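Local coordinates for protein eukaryotic peptide chain release factor GTP-binding subunit (Schizosaccharomyces pombe, PDB 1R5B) that is a GTP-binding subunit of the eukaryotic peptide chain release factor, a translational GTPase related to elongation factor Tu, at residues M436-F448 with T455-D467. Sequence-based numbering, arbitrary orientation.
Sequences MERFEDYQYMGRF and TTVAVGKVVKILD
Phe-448 and Gly-460 form an antiparallel hydrogen-bonded pair, Phe-448 N to Gly-460 O and Gly-460 N to Phe-448 O both 2.8 Å, beside the non-hydrogen-bonded pair Arg-447 with Lys-461; Val-462 bonds to the turn preceding Phe-448, its N giving to Gly-446 O and its O taking Phe-439 N at 3.1 Å (169° at the hydrogen). A water held by Val-462 O also accepts from Glu-440 N. The Phe-448 ring, at chi1 59°, folds over its strand partner: Gly-460 CA lies 3.9 Å from the ring centroid, 20° off the normal, a CH-pi contact. Val-462 CG1 packs on Gly-446 O (3.2 Å) and CA, more loosely on Phe-448 CE2 (4.0 Å); CG2 faces Glu-437 O. Met-436 and Ile-465 run alongside in opposed senses, Met-436 CG 3.5 Å from Ile-465 CD1. Phe-439 CB meets Lys-461 CB, whose amine continues to Met-38 O. Arg-438 lays CD against Val-463 O while its NE salt-bridges Asp-441 OD2, close to the guanidinium plane but above the carboxylate plane. This hairpin belongs to the antiparallel sheet of the eEF1A-like C-terminal domain. Gly-460, lacking a CB, lets the Phe-448 ring lie over its backbone, and backbone bonds, not side-chain charges, join the turn to the last strand.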
loop_
_atom_site.group_PDB
_atom_site.type_symbol
_atom_site.label_atom_id
_atom_site.label_comp_id
_atom_site.label_asym_id
_atom_site.label_seq_id
_atom_site.Cartn_x
_atom_site.Cartn_y
_atom_site.Cartn_z
ATOM N N MET A 436 -10.570 -13.124 6.111
ATOM C CA MET A 436 -10.480 -11.737 6.542
ATOM C C MET A 436 -9.214 -11.539 7.366
ATOM O O MET A 436 -8.654 -12.489 7.906
ATOM C CB MET A 436 -11.725 -11.322 7.357
ATOM C CG MET A 436 -11.883 -12.045 8.701
ATOM S SD MET A 436 -13.301 -11.537 9.749
ATOM C CE MET A 436 -14.571 -11.946 8.709
ATOM N N GLU A 437 -8.756 -10.300 7.415
ATOM C CA GLU A 437 -7.741 -9.860 8.351
ATOM C C GLU A 437 -8.192 -8.525 8.953
ATOM O O GLU A 437 -9.067 -7.848 8.404
ATOM C CB GLU A 437 -6.406 -9.635 7.632
ATOM C CG GLU A 437 -5.857 -10.841 6.895
ATOM C CD GLU A 437 -5.138 -11.835 7.772
ATOM O OE1 GLU A 437 -4.525 -11.457 8.787
ATOM O OE2 GLU A 437 -5.173 -13.024 7.416
ATOM N N ARG A 438 -7.566 -8.141 10.058
ATOM C CA ARG A 438 -7.723 -6.793 10.596
ATOM C C ARG A 438 -7.472 -5.756 9.497
ATOM O O ARG A 438 -6.533 -5.912 8.718
ATOM C CB ARG A 438 -6.730 -6.569 11.737
ATOM C CG ARG A 438 -6.920 -7.511 12.930
ATOM C CD ARG A 438 -6.306 -6.996 14.214
ATOM N NE ARG A 438 -4.856 -6.864 14.111
ATOM C CZ ARG A 438 -4.109 -6.069 14.867
ATOM N NH1 ARG A 438 -4.652 -5.324 15.823
ATOM N NH2 ARG A 438 -2.796 -6.022 14.671
ATOM N N PHE A 439 -8.305 -4.716 9.426
ATOM C CA PHE A 439 -8.097 -3.599 8.498
ATOM C C PHE A 439 -6.689 -3.029 8.661
ATOM O O PHE A 439 -6.036 -2.657 7.686
ATOM C CB PHE A 439 -9.137 -2.501 8.765
ATOM C CG PHE A 439 -9.033 -1.307 7.839
ATOM C CD1 PHE A 439 -9.568 -1.359 6.550
ATOM C CD2 PHE A 439 -8.401 -0.142 8.253
ATOM C CE1 PHE A 439 -9.467 -0.270 5.689
ATOM C CE2 PHE A 439 -8.303 0.964 7.393
ATOM C CZ PHE A 439 -8.839 0.898 6.110
ATOM N N GLU A 440 -6.261 -2.958 9.921
ATOM C CA GLU A 440 -4.947 -2.493 10.354
ATOM C C GLU A 440 -3.797 -3.263 9.686
ATOM O O GLU A 440 -2.723 -2.701 9.438
ATOM C CB GLU A 440 -4.871 -2.662 11.884
ATOM C CG GLU A 440 -3.523 -2.357 12.533
ATOM C CD GLU A 440 -3.551 -2.416 14.063
ATOM O OE1 GLU A 440 -4.579 -2.835 14.658
ATOM O OE2 GLU A 440 -2.524 -2.037 14.679
ATOM N N ASP A 441 -4.017 -4.546 9.413
ATOM C CA ASP A 441 -2.975 -5.412 8.849
ATOM C C ASP A 441 -2.988 -5.437 7.310
ATOM O O ASP A 441 -1.950 -5.246 6.669
ATOM C CB ASP A 441 -3.105 -6.836 9.412
ATOM C CG ASP A 441 -2.798 -6.911 10.905
ATOM O OD1 ASP A 441 -2.248 -5.933 11.451
ATOM O OD2 ASP A 441 -3.072 -7.904 11.624
ATOM N N TYR A 442 -4.167 -5.679 6.743
ATOM C CA TYR A 442 -4.394 -5.692 5.306
ATOM C C TYR A 442 -5.758 -5.039 5.030
ATOM O O TYR A 442 -6.812 -5.671 5.151
ATOM C CB TYR A 442 -4.354 -7.130 4.765
ATOM C CG TYR A 442 -3.138 -7.934 5.178
ATOM C CD1 TYR A 442 -3.153 -8.714 6.320
ATOM C CD2 TYR A 442 -1.980 -7.920 4.420
ATOM C CE1 TYR A 442 -2.042 -9.446 6.710
ATOM C CE2 TYR A 442 -0.864 -8.636 4.803
ATOM C CZ TYR A 442 -0.901 -9.397 5.942
ATOM O OH TYR A 442 0.211 -10.096 6.320
ATOM N N GLN A 443 -5.725 -3.768 4.656
ATOM C CA GLN A 443 -6.927 -2.946 4.507
ATOM C C GLN A 443 -8.082 -3.606 3.749
ATOM O O GLN A 443 -9.166 -3.743 4.310
ATOM C CB GLN A 443 -6.569 -1.600 3.869
ATOM C CG GLN A 443 -5.783 -0.692 4.804
ATOM C CD GLN A 443 -5.742 0.751 4.326
ATOM O OE1 GLN A 443 -5.787 0.999 3.119
ATOM N NE2 GLN A 443 -5.645 1.704 5.266
ATOM N N TYR A 444 -7.863 -4.024 2.504
ATOM C CA TYR A 444 -8.938 -4.594 1.688
ATOM C C TYR A 444 -9.420 -5.947 2.198
ATOM O O TYR A 444 -10.478 -6.403 1.784
ATOM C CB TYR A 444 -8.546 -4.688 0.207
ATOM C CG TYR A 444 -8.441 -3.319 -0.461
ATOM C CD1 TYR A 444 -7.273 -2.543 -0.343
ATOM C CD2 TYR A 444 -9.505 -2.785 -1.200
ATOM C CE1 TYR A 444 -7.170 -1.284 -0.940
ATOM C CE2 TYR A 444 -9.406 -1.506 -1.802
ATOM C CZ TYR A 444 -8.242 -0.770 -1.665
ATOM O OH TYR A 444 -8.144 0.480 -2.260
ATOM N N MET A 445 -8.657 -6.584 3.084
ATOM C CA MET A 445 -9.089 -7.832 3.713
ATOM C C MET A 445 -9.928 -7.601 4.981
ATOM O O MET A 445 -10.544 -8.538 5.499
ATOM C CB MET A 445 -7.886 -8.723 4.049
ATOM C CG MET A 445 -7.033 -9.144 2.846
ATOM S SD MET A 445 -7.925 -9.607 1.400
ATOM C CE MET A 445 -8.563 -11.051 1.927
ATOM N N GLY A 446 -9.943 -6.364 5.476
ATOM C CA GLY A 446 -10.738 -6.005 6.642
ATOM C C GLY A 446 -11.804 -4.938 6.421
ATOM O O GLY A 446 -12.439 -4.523 7.373
ATOM N N ARG A 447 -12.015 -4.508 5.179
ATOM C CA ARG A 447 -12.971 -3.444 4.870
ATOM C C ARG A 447 -14.258 -4.013 4.261
ATOM O O ARG A 447 -14.183 -4.749 3.286
ATOM C CB ARG A 447 -12.320 -2.465 3.890
ATOM C CG ARG A 447 -13.228 -1.374 3.363
ATOM C CD ARG A 447 -12.474 -0.142 2.855
ATOM N NE ARG A 447 -13.319 0.785 2.098
ATOM C CZ ARG A 447 -12.901 1.945 1.585
ATOM N NH1 ARG A 447 -11.643 2.344 1.750
ATOM N NH2 ARG A 447 -13.746 2.721 0.916
ATOM N N PHE A 448 -15.430 -3.650 4.805
ATOM C CA PHE A 448 -16.710 -4.227 4.350
ATOM C C PHE A 448 -17.948 -3.296 4.277
ATOM O O PHE A 448 -18.055 -2.308 5.008
ATOM C CB PHE A 448 -17.041 -5.471 5.169
ATOM C CG PHE A 448 -17.159 -5.234 6.637
ATOM C CD1 PHE A 448 -18.382 -4.850 7.185
ATOM C CD2 PHE A 448 -16.083 -5.460 7.487
ATOM C CE1 PHE A 448 -18.516 -4.667 8.546
ATOM C CE2 PHE A 448 -16.214 -5.278 8.858
ATOM C CZ PHE A 448 -17.437 -4.879 9.383
ATOM N N THR A 455 -30.125 -1.864 -1.562
ATOM C CA THR A 455 -29.283 -0.697 -1.841
ATOM C C THR A 455 -28.545 -0.164 -0.598
ATOM O O THR A 455 -28.886 0.900 -0.082
ATOM C CB THR A 455 -30.170 0.426 -2.506
ATOM O OG1 THR A 455 -29.691 1.733 -2.161
ATOM C CG2 THR A 455 -31.613 0.411 -1.975
ATOM N N THR A 456 -27.548 -0.917 -0.126
ATOM C CA THR A 456 -26.667 -0.506 0.984
ATOM C C THR A 456 -27.370 -0.412 2.353
ATOM O O THR A 456 -28.587 -0.528 2.435
ATOM C CB THR A 456 -25.899 0.818 0.624
ATOM O OG1 THR A 456 -24.577 0.781 1.178
ATOM C CG2 THR A 456 -26.526 2.087 1.260
ATOM N N VAL A 457 -26.581 -0.246 3.415
ATOM C CA VAL A 457 -27.097 -0.004 4.771
ATOM C C VAL A 457 -26.025 0.309 5.815
ATOM O O VAL A 457 -26.296 1.009 6.775
ATOM C CB VAL A 457 -27.960 -1.175 5.343
ATOM C CG1 VAL A 457 -29.473 -0.938 5.084
ATOM C CG2 VAL A 457 -27.492 -2.530 4.840
ATOM N N ALA A 458 -24.823 -0.233 5.666
ATOM C CA ALA A 458 -23.731 0.142 6.564
ATOM C C ALA A 458 -22.348 0.015 5.923
ATOM O O ALA A 458 -22.220 -0.388 4.767
ATOM C CB ALA A 458 -23.807 -0.672 7.858
ATOM N N VAL A 459 -21.322 0.395 6.683
ATOM C CA VAL A 459 -19.925 0.199 6.292
ATOM C C VAL A 459 -19.090 -0.000 7.544
ATOM O O VAL A 459 -19.373 0.584 8.589
ATOM C CB VAL A 459 -19.341 1.394 5.479
ATOM C CG1 VAL A 459 -19.756 1.320 4.010
ATOM C CG2 VAL A 459 -19.732 2.737 6.089
ATOM N N GLY A 460 -18.048 -0.814 7.432
ATOM C CA GLY A 460 -17.255 -1.162 8.590
ATOM C C GLY A 460 -15.919 -1.802 8.292
ATOM O O GLY A 460 -15.659 -2.239 7.177
ATOM N N LYS A 461 -15.071 -1.832 9.314
ATOM C CA LYS A 461 -13.791 -2.512 9.265
ATOM C C LYS A 461 -13.682 -3.490 10.422
ATOM O O LYS A 461 -14.293 -3.266 11.460
ATOM C CB LYS A 461 -12.652 -1.496 9.329
ATOM C CG LYS A 461 -12.540 -0.713 10.636
ATOM C CD LYS A 461 -12.153 0.744 10.377
ATOM C CE LYS A 461 -12.317 1.620 11.618
ATOM N NZ LYS A 461 -11.156 2.541 11.803
ATOM N N VAL A 462 -12.892 -4.556 10.254
ATOM C CA VAL A 462 -12.731 -5.563 11.305
ATOM C C VAL A 462 -11.516 -5.202 12.141
ATOM O O VAL A 462 -10.529 -4.754 11.592
ATOM C CB VAL A 462 -12.653 -7.051 10.758
ATOM C CG1 VAL A 462 -12.713 -7.125 9.241
ATOM C CG2 VAL A 462 -11.440 -7.813 11.308
ATOM N N VAL A 463 -11.599 -5.387 13.462
ATOM C CA VAL A 463 -10.541 -4.966 14.393
ATOM C C VAL A 463 -9.900 -6.103 15.176
ATOM O O VAL A 463 -8.839 -5.924 15.782
ATOM C CB VAL A 463 -11.054 -3.873 15.396
ATOM C CG1 VAL A 463 -12.204 -4.382 16.248
ATOM C CG2 VAL A 463 -9.919 -3.332 16.277
ATOM N N LYS A 464 -10.548 -7.262 15.193
ATOM C CA LYS A 464 -9.962 -8.442 15.830
ATOM C C LYS A 464 -10.566 -9.730 15.278
ATOM O O LYS A 464 -11.770 -9.805 15.041
ATOM C CB LYS A 464 -10.138 -8.381 17.355
ATOM C CG LYS A 464 -9.536 -9.583 18.103
ATOM C CD LYS A 464 -9.113 -9.258 19.546
ATOM C CE LYS A 464 -9.760 -10.199 20.567
ATOM N NZ LYS A 464 -8.863 -10.536 21.720
ATOM N N ILE A 465 -9.710 -10.729 15.062
ATOM C CA ILE A 465 -10.139 -12.064 14.637
ATOM C C ILE A 465 -10.271 -12.926 15.879
ATOM O O ILE A 465 -9.490 -12.776 16.811
ATOM C CB ILE A 465 -9.085 -12.707 13.707
ATOM C CG1 ILE A 465 -8.758 -11.793 12.516
ATOM C CG2 ILE A 465 -9.533 -14.111 13.247
ATOM C CD1 ILE A 465 -9.894 -11.602 11.552
ATOM N N LEU A 466 -11.233 -13.841 15.883
ATOM C CA LEU A 466 -11.399 -14.778 16.999
ATOM C C LEU A 466 -11.379 -16.235 16.515
ATOM O O LEU A 466 -12.000 -16.561 15.505
ATOM C CB LEU A 466 -12.684 -14.481 17.778
ATOM C CG LEU A 466 -12.660 -13.149 18.543
ATOM C CD1 LEU A 466 -14.071 -12.685 18.942
ATOM C CD2 LEU A 466 -11.743 -13.243 19.769
ATOM N N ASP A 467 -10.642 -17.082 17.246
ATOM C CA ASP A 467 -10.506 -18.528 16.988
ATOM C C ASP A 467 -10.451 -18.946 15.499
ATOM O O ASP A 467 -9.865 -18.319 14.602
ATOM C CB ASP A 467 -11.618 -19.282 17.726
ATOM C CG ASP A 467 -13.005 -18.755 17.394
ATOM O OD1 ASP A 467 -13.425 -18.870 16.221
ATOM O OD2 ASP A 467 -13.740 -18.197 18.240
ATOM O OXT ASP A 467 -10.990 -19.969 15.069
HETATM O O HOH W 1 -8.607 -2.946 11.932
#